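Local atomic coordinates of angiopoietin-related protein 3 (PDB entry 6EUA), a protein that raises plasma triglycerides by inhibiting lipoprotein lipase and, through its fibrinogen-like domain, mediates endothelial cell adhesion. Residues 64-69 with 122-127; 47-52 with 97-102; 198-201 with 207-210. One frame throughout, in Å; residues are numbered along the deposited sequence.

Contact 1 of 3, residues 64-69 with 122-127; sequences ETWENY and ETNYTL
The phenol oxygen of Y125 is gripped by two groups, E85 OE2 and K70 NZ, the latter from the same helix as W66, which ties down the far end of a ring whose near edge meets W66. The contact belongs to the fibrinogen C-terminal globular domain and joins the start of helix 66-71 to the loop ahead of strand 127-134. W66 has CG anti to its own N (chi1 179°), and the indole thereby extends from the first turn of the helix toward the loop, where its CZ2 comes 4.1 Å from Y125 CD2. H153 stacks on the same indole, while D152 OD1 holds W66 N at the helix start. T65 caps this helix through a weak bond from N68 N to its OG1. On the other side of the contact, the loop is braced by an ST motif, with T126 N donating to T123 OG1 at 3.2 Å and nearly straight (177°). N124 carries an N-linked glycan in the natural protein, absent from this structure. Its amide stands almost perpendicular to the indole plane and presents the oxygen: OD1 is 3.8 Å from W66 CH2, whereas ND2, the atom that bears the sugar, lies 5.5 Å from W66 CH2.

Contact 2 of 3, residues 47-52 with 97-102; sequences SPWTLI and VLRIEL
W49 and R99 meet through a CH-pi contact: R99 CB sits over one face of the indole, displaced toward the rim, 3.8 Å from the centroid of the W49 six-membered ring. Farther along the same side chain, R99 CD approaches W49 CZ2 at 3.8 Å, so the aliphatic part of the arginine runs across the ring while its charged end continues past it. The rim of the indole abuts V97. There W49 CZ3 lies 3.5 Å from V97 O, which is near the ring plane, and W49 CH2 touches V97 CG1 at 3.6 Å. V97 and R99, two residues apart on their strand, both direct their CB atoms toward W49.

The two strands belong to the curled antiparallel sheet of the fibrinogen C-terminal domain but do not pair with each other. Strand 213-220 pairs with both, and the segment axes pass 8.9 Å apart at 74°, a distance W49 spans with its own indole; L217 and, edge-to-face, H219 of strand 213-220 also meet the ring.

The outer end of R99 is fixed from its own strand. With CG anti to the backbone N (chi1 172°) and the chain extended as far as NE, the guanidinium reaches E101 and grips a single carboxylate oxygen side-on: R99 NE and R99 NH2 each stand 2.8 Å from E101 OE2. Both nitrogens meet E101 OE2 on its anti side, somewhat out of the carboxylate plane, and this salt bridge limits rotation of the guanidinium, whose plane is turned 51° from the indole. On the neighbouring strand 109-118, Y111 touches R99, and E113 forms a long, weak ion pair with R99 NH1.

Contact 3 of 3, residues 198-201 with 207-210; sequences GLSW and RLYS
W201 and Y209 lie opposite each other on one face of a two-stranded beta hairpin, and their rings meet at an edge rather than in a stack: Y209 CD2 lies close to the indole plane, 4.0 Å from W201 CD1. The tyrosine edge also rests against the facing backbone, where W201 O is 3.4 Å from Y209 CD2, near the plane of the phenol ring. The two residues form an antiparallel hydrogen-bonded pair. Y209 N donates to W201 O at 2.8 Å, almost straight (172°), and W201 N returns a bond to Y209 O at 3.0 Å, more bent (143°). Y209 O is approached as well by S200 CA in a CA-H...O contact of 3.5 Å. On the reverse face, S200 and S210 make the adjoining non-hydrogen-bonded pair, and S200 CB touches L208 CD2 at 3.8 Å. R207 NE lies over one face of the Y209 ring, toward its rim, and the rest of the guanidinium passes beyond the edge at Y209 CE1, while H110 meets that tyrosine edge-to-face. W201 has CG anti to N (chi1 179°), and its NE1 donates to P137 O. This orientation places the large ring against A139 and I140 of a loop and against I100 and L102, joining the hairpin of strands 199-202 and 208-211 to strand 96-104 of the large sheet.

In the fold
All three contacts lie within the one fibrinogen C-terminal domain. Contacts 1 and 2 interleave along the chain, in the order 47-52, 64-69, 97-102, 122-127, whereas contact 3 follows both. Contact 2 lies in the large antiparallel sheet, its centre about 20 Å from that of contact 1 and about 19 Å from that of contact 3. Contacts 1 and 3, about 24 Å apart between centres, do not touch; contacts 2 and 3 do, L102 CD1 lying 3.7 Å from W201 CG. W201 of the hairpin thus packs on strand 96-104 of the large sheet, while the 122-127 loop links two further strands of it, 109-118 and 127-134, drawing distant parts of the sequence into one globular unit.

Contact 1 of 3, residues 64-69 with 122-127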
# COMPACT_ATOMS: atom_id res chain seq x y z
N GLU A 64 3.04 17.76 15.35
CA GLU A 64 2.78 16.74 16.35
C GLU A 64 3.62 16.97 17.59
O GLU A 64 4.57 17.77 17.62
CB GLU A 64 3.04 15.35 15.77
CG GLU A 64 1.86 14.75 15.02
CD GLU A 64 0.74 14.31 15.96
OE1 GLU A 64 -0.35 13.97 15.45
OE2 GLU A 64 0.94 14.30 17.20
N THR A 65 3.26 16.24 18.64
CA THR A 65 3.92 16.32 19.93
C THR A 65 5.30 15.69 19.86
O THR A 65 5.63 14.92 18.94
CB THR A 65 3.11 15.59 21.00
OG1 THR A 65 2.62 14.34 20.47
CG2 THR A 65 1.93 16.44 21.44
N TRP A 66 6.09 15.99 20.89
CA TRP A 66 7.38 15.34 21.07
C TRP A 66 7.22 13.82 21.14
O TRP A 66 7.97 13.09 20.48
CB TRP A 66 8.07 15.87 22.33
CG TRP A 66 9.39 15.23 22.62
CD1 TRP A 66 9.64 14.22 23.50
CD2 TRP A 66 10.66 15.56 22.02
NE1 TRP A 66 10.98 13.90 23.49
CE2 TRP A 66 11.62 14.71 22.59
CE3 TRP A 66 11.06 16.49 21.06
CZ2 TRP A 66 12.97 14.76 22.23
CZ3 TRP A 66 12.40 16.55 20.71
CH2 TRP A 66 13.33 15.69 21.29
N GLU A 67 6.25 13.33 21.91
CA GLU A 67 6.11 11.88 22.02
C GLU A 67 5.86 11.25 20.66
O GLU A 67 6.49 10.25 20.29
CB GLU A 67 5.00 11.52 23.00
CG GLU A 67 5.32 11.83 24.47
CD GLU A 67 6.51 11.05 25.01
OE1 GLU A 67 7.57 11.67 25.28
OE2 GLU A 67 6.38 9.81 25.17
N ASN A 68 4.96 11.86 19.87
CA ASN A 68 4.65 11.31 18.56
C ASN A 68 5.81 11.45 17.58
O ASN A 68 6.04 10.54 16.76
CB ASN A 68 3.37 11.96 18.04
CG ASN A 68 2.13 11.33 18.66
OD1 ASN A 68 2.19 10.22 19.19
ND2 ASN A 68 1.02 12.05 18.64
N TYR A 69 6.58 12.55 17.65
CA TYR A 69 7.78 12.60 16.82
C TYR A 69 8.81 11.57 17.27
O TYR A 69 9.59 11.08 16.44
CB TYR A 69 8.37 14.02 16.79
CG TYR A 69 7.90 14.83 15.59
CD1 TYR A 69 6.90 15.79 15.73
CD2 TYR A 69 8.43 14.61 14.31
CE1 TYR A 69 6.44 16.52 14.65
CE2 TYR A 69 7.98 15.35 13.21
CZ TYR A 69 6.98 16.30 13.39
OH TYR A 69 6.53 17.05 12.31
N GLU A 122 18.87 11.46 24.70
CA GLU A 122 19.53 12.28 25.72
C GLU A 122 20.14 13.55 25.12
O GLU A 122 20.21 14.58 25.80
CB GLU A 122 20.60 11.48 26.44
CG GLU A 122 20.07 10.57 27.53
CD GLU A 122 21.05 9.47 27.89
OE1 GLU A 122 21.18 8.52 27.08
OE2 GLU A 122 21.68 9.55 28.96
N THR A 123 20.61 13.49 23.88
CA THR A 123 21.08 14.67 23.16
C THR A 123 19.95 15.39 22.43
O THR A 123 20.23 16.28 21.61
CB THR A 123 22.17 14.30 22.15
OG1 THR A 123 21.61 13.52 21.09
CG2 THR A 123 23.31 13.52 22.81
N ASN A 124 18.69 15.04 22.71
CA ASN A 124 17.55 15.50 21.91
C ASN A 124 17.77 15.17 20.44
O ASN A 124 17.48 15.97 19.54
CB ASN A 124 17.30 17.00 22.09
CG ASN A 124 16.72 17.34 23.46
OD1 ASN A 124 15.86 16.62 23.98
ND2 ASN A 124 17.20 18.43 24.05
N TYR A 125 18.32 13.97 20.19
CA TYR A 125 18.48 13.43 18.84
C TYR A 125 19.28 14.37 17.94
O TYR A 125 18.87 14.72 16.83
CB TYR A 125 17.11 13.09 18.23
CG TYR A 125 16.38 12.02 19.01
CD1 TYR A 125 16.84 10.72 19.01
CD2 TYR A 125 15.23 12.32 19.75
CE1 TYR A 125 16.18 9.73 19.71
CE2 TYR A 125 14.57 11.33 20.46
CZ TYR A 125 15.05 10.03 20.43
OH TYR A 125 14.41 9.01 21.12
N THR A 126 20.45 14.79 18.43
CA THR A 126 21.24 15.80 17.73
C THR A 126 21.78 15.25 16.41
O THR A 126 22.37 14.17 16.37
CB THR A 126 22.37 16.28 18.61
OG1 THR A 126 21.81 16.87 19.79
CG2 THR A 126 23.20 17.32 17.88
N LEU A 127 21.57 16.01 15.34
CA LEU A 127 21.93 15.62 13.99
C LEU A 127 23.13 16.42 13.50
O LEU A 127 23.17 17.64 13.67
CB LEU A 127 20.75 15.83 13.04
CG LEU A 127 20.92 15.34 11.61
CD1 LEU A 127 20.81 13.83 11.62
CD2 LEU A 127 19.85 15.96 10.73

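Contact 2 of 3, residues 47-52 with 97-102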
# COMPACT_ATOMS: atom_id res chain seq x y z
N SER A 47 19.71 0.62 -5.47
CA SER A 47 20.22 0.73 -4.11
C SER A 47 19.09 0.89 -3.10
O SER A 47 18.22 1.76 -3.30
CB SER A 47 21.18 1.94 -3.99
OG SER A 47 22.41 1.71 -4.67
N PRO A 48 19.07 0.14 -2.00
CA PRO A 48 17.98 0.25 -1.03
C PRO A 48 18.18 1.37 -0.02
O PRO A 48 19.30 1.66 0.42
CB PRO A 48 18.04 -1.11 -0.32
CG PRO A 48 19.51 -1.40 -0.29
CD PRO A 48 20.06 -0.87 -1.59
N TRP A 49 17.06 1.98 0.37
CA TRP A 49 16.98 3.00 1.42
C TRP A 49 15.87 2.63 2.39
O TRP A 49 14.89 1.99 2.00
CB TRP A 49 16.69 4.42 0.83
CG TRP A 49 17.72 4.94 -0.15
CD1 TRP A 49 17.84 4.58 -1.47
CD2 TRP A 49 18.78 5.88 0.11
NE1 TRP A 49 18.91 5.24 -2.04
CE2 TRP A 49 19.50 6.05 -1.10
CE3 TRP A 49 19.19 6.59 1.24
CZ2 TRP A 49 20.60 6.92 -1.21
CZ3 TRP A 49 20.28 7.45 1.14
CH2 TRP A 49 20.98 7.60 -0.09
N THR A 50 16.02 3.04 3.66
CA THR A 50 14.89 3.06 4.59
C THR A 50 14.22 4.43 4.49
O THR A 50 14.86 5.46 4.72
CB THR A 50 15.32 2.79 6.04
OG1 THR A 50 15.97 1.52 6.13
CG2 THR A 50 14.10 2.81 6.98
N LEU A 51 12.94 4.46 4.13
CA LEU A 51 12.21 5.73 4.06
C LEU A 51 11.80 6.14 5.47
O LEU A 51 11.07 5.40 6.14
CB LEU A 51 10.98 5.60 3.17
CG LEU A 51 10.07 6.80 2.90
CD1 LEU A 51 10.85 7.97 2.27
CD2 LEU A 51 8.93 6.39 1.99
N ILE A 52 12.25 7.31 5.94
CA ILE A 52 11.92 7.74 7.30
C ILE A 52 10.90 8.88 7.33
O ILE A 52 10.32 9.13 8.40
CB ILE A 52 13.18 8.12 8.10
CG1 ILE A 52 13.90 9.33 7.47
CG2 ILE A 52 14.12 6.90 8.22
CD1 ILE A 52 14.84 10.05 8.43
N VAL A 97 23.96 7.57 5.54
CA VAL A 97 23.77 8.48 4.41
C VAL A 97 22.31 8.90 4.39
O VAL A 97 21.42 8.04 4.43
CB VAL A 97 24.16 7.79 3.08
CG1 VAL A 97 23.81 8.67 1.87
CG2 VAL A 97 25.64 7.39 3.10
N LEU A 98 22.07 10.20 4.33
CA LEU A 98 20.71 10.73 4.24
C LEU A 98 20.46 11.30 2.86
O LEU A 98 21.25 12.13 2.38
CB LEU A 98 20.45 11.80 5.31
CG LEU A 98 19.16 12.63 5.14
CD1 LEU A 98 17.94 11.87 5.61
CD2 LEU A 98 19.25 13.99 5.85
N ARG A 99 19.37 10.88 2.22
CA ARG A 99 18.96 11.43 0.94
C ARG A 99 17.64 12.17 1.11
O ARG A 99 16.71 11.65 1.73
CB ARG A 99 18.82 10.35 -0.13
CG ARG A 99 18.21 10.83 -1.45
CD ARG A 99 18.37 9.76 -2.52
NE ARG A 99 17.60 10.11 -3.71
CZ ARG A 99 18.15 10.39 -4.89
NH1 ARG A 99 19.47 10.35 -5.01
NH2 ARG A 99 17.39 10.71 -5.93
N ILE A 100 17.60 13.40 0.62
CA ILE A 100 16.38 14.21 0.65
C ILE A 100 15.92 14.37 -0.79
O ILE A 100 16.70 14.80 -1.65
CB ILE A 100 16.61 15.57 1.33
CG1 ILE A 100 16.81 15.36 2.84
CG2 ILE A 100 15.46 16.53 1.04
CD1 ILE A 100 17.20 16.61 3.59
N GLU A 101 14.68 13.99 -1.05
CA GLU A 101 14.08 14.10 -2.38
C GLU A 101 12.94 15.08 -2.28
O GLU A 101 12.03 14.91 -1.47
CB GLU A 101 13.59 12.74 -2.88
CG GLU A 101 14.69 11.82 -3.34
CD GLU A 101 14.16 10.64 -4.14
OE1 GLU A 101 12.93 10.43 -4.15
OE2 GLU A 101 14.99 9.93 -4.76
N LEU A 102 13.00 16.13 -3.09
CA LEU A 102 11.96 17.12 -3.15
C LEU A 102 11.37 17.11 -4.55
O LEU A 102 12.09 16.91 -5.54
CB LEU A 102 12.50 18.52 -2.80
CG LEU A 102 13.41 18.65 -1.58
CD1 LEU A 102 14.12 20.01 -1.62
CD2 LEU A 102 12.62 18.50 -0.29

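Contact 3 of 3, residues 198-201 with 207-210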
# COMPACT_ATOMS: atom_id res chain seq x y z
N GLY A 198 2.32 24.35 -0.20
CA GLY A 198 3.30 23.32 0.08
C GLY A 198 4.36 23.83 1.05
O GLY A 198 4.11 24.66 1.92
N LEU A 199 5.58 23.33 0.88
CA LEU A 199 6.68 23.58 1.80
C LEU A 199 7.76 24.41 1.12
O LEU A 199 7.72 24.66 -0.08
CB LEU A 199 7.25 22.26 2.32
CG LEU A 199 6.18 21.42 3.04
CD1 LEU A 199 6.54 19.96 2.95
CD2 LEU A 199 6.03 21.87 4.52
N SER A 200 8.74 24.83 1.92
CA SER A 200 9.77 25.74 1.44
C SER A 200 11.16 25.17 1.68
O SER A 200 11.42 24.57 2.73
CB SER A 200 9.66 27.11 2.11
OG SER A 200 8.34 27.62 2.02
N TRP A 201 12.05 25.39 0.72
CA TRP A 201 13.45 24.94 0.81
C TRP A 201 14.33 26.07 0.26
O TRP A 201 14.53 26.20 -0.95
CB TRP A 201 13.66 23.64 0.04
CG TRP A 201 15.06 23.13 0.07
CD1 TRP A 201 16.04 23.39 -0.84
CD2 TRP A 201 15.62 22.24 1.04
NE1 TRP A 201 17.19 22.72 -0.50
CE2 TRP A 201 16.96 22.00 0.65
CE3 TRP A 201 15.13 21.63 2.20
CZ2 TRP A 201 17.82 21.19 1.39
CZ3 TRP A 201 15.98 20.81 2.93
CH2 TRP A 201 17.31 20.60 2.52
N ARG A 207 17.94 31.26 -3.26
CA ARG A 207 16.88 30.70 -4.09
C ARG A 207 15.97 29.80 -3.26
O ARG A 207 16.43 28.83 -2.65
CB ARG A 207 17.50 29.92 -5.25
CG ARG A 207 16.58 28.88 -5.87
CD ARG A 207 15.50 29.50 -6.73
NE ARG A 207 14.71 28.49 -7.44
CZ ARG A 207 15.17 27.73 -8.43
NH1 ARG A 207 16.42 27.85 -8.86
NH2 ARG A 207 14.37 26.84 -8.99
N LEU A 208 14.68 30.13 -3.22
CA LEU A 208 13.71 29.38 -2.43
C LEU A 208 12.89 28.48 -3.35
O LEU A 208 12.26 28.96 -4.30
CB LEU A 208 12.79 30.33 -1.66
CG LEU A 208 12.00 29.71 -0.50
CD1 LEU A 208 11.83 30.74 0.60
CD2 LEU A 208 10.65 29.18 -0.97
N TYR A 209 12.87 27.19 -3.04
CA TYR A 209 12.14 26.19 -3.82
C TYR A 209 10.79 25.92 -3.16
O TYR A 209 10.73 25.63 -1.95
CB TYR A 209 12.94 24.89 -3.94
CG TYR A 209 14.21 25.04 -4.73
CD1 TYR A 209 14.25 24.71 -6.07
CD2 TYR A 209 15.38 25.49 -4.13
CE1 TYR A 209 15.40 24.84 -6.80
CE2 TYR A 209 16.55 25.62 -4.86
CZ TYR A 209 16.55 25.29 -6.20
OH TYR A 209 17.70 25.41 -6.96
N SER A 210 9.72 26.02 -3.94
CA SER A 210 8.38 25.61 -3.51
C SER A 210 8.27 24.09 -3.61
O SER A 210 8.46 23.52 -4.69
CB SER A 210 7.32 26.29 -4.38
OG SER A 210 6.01 26.02 -3.92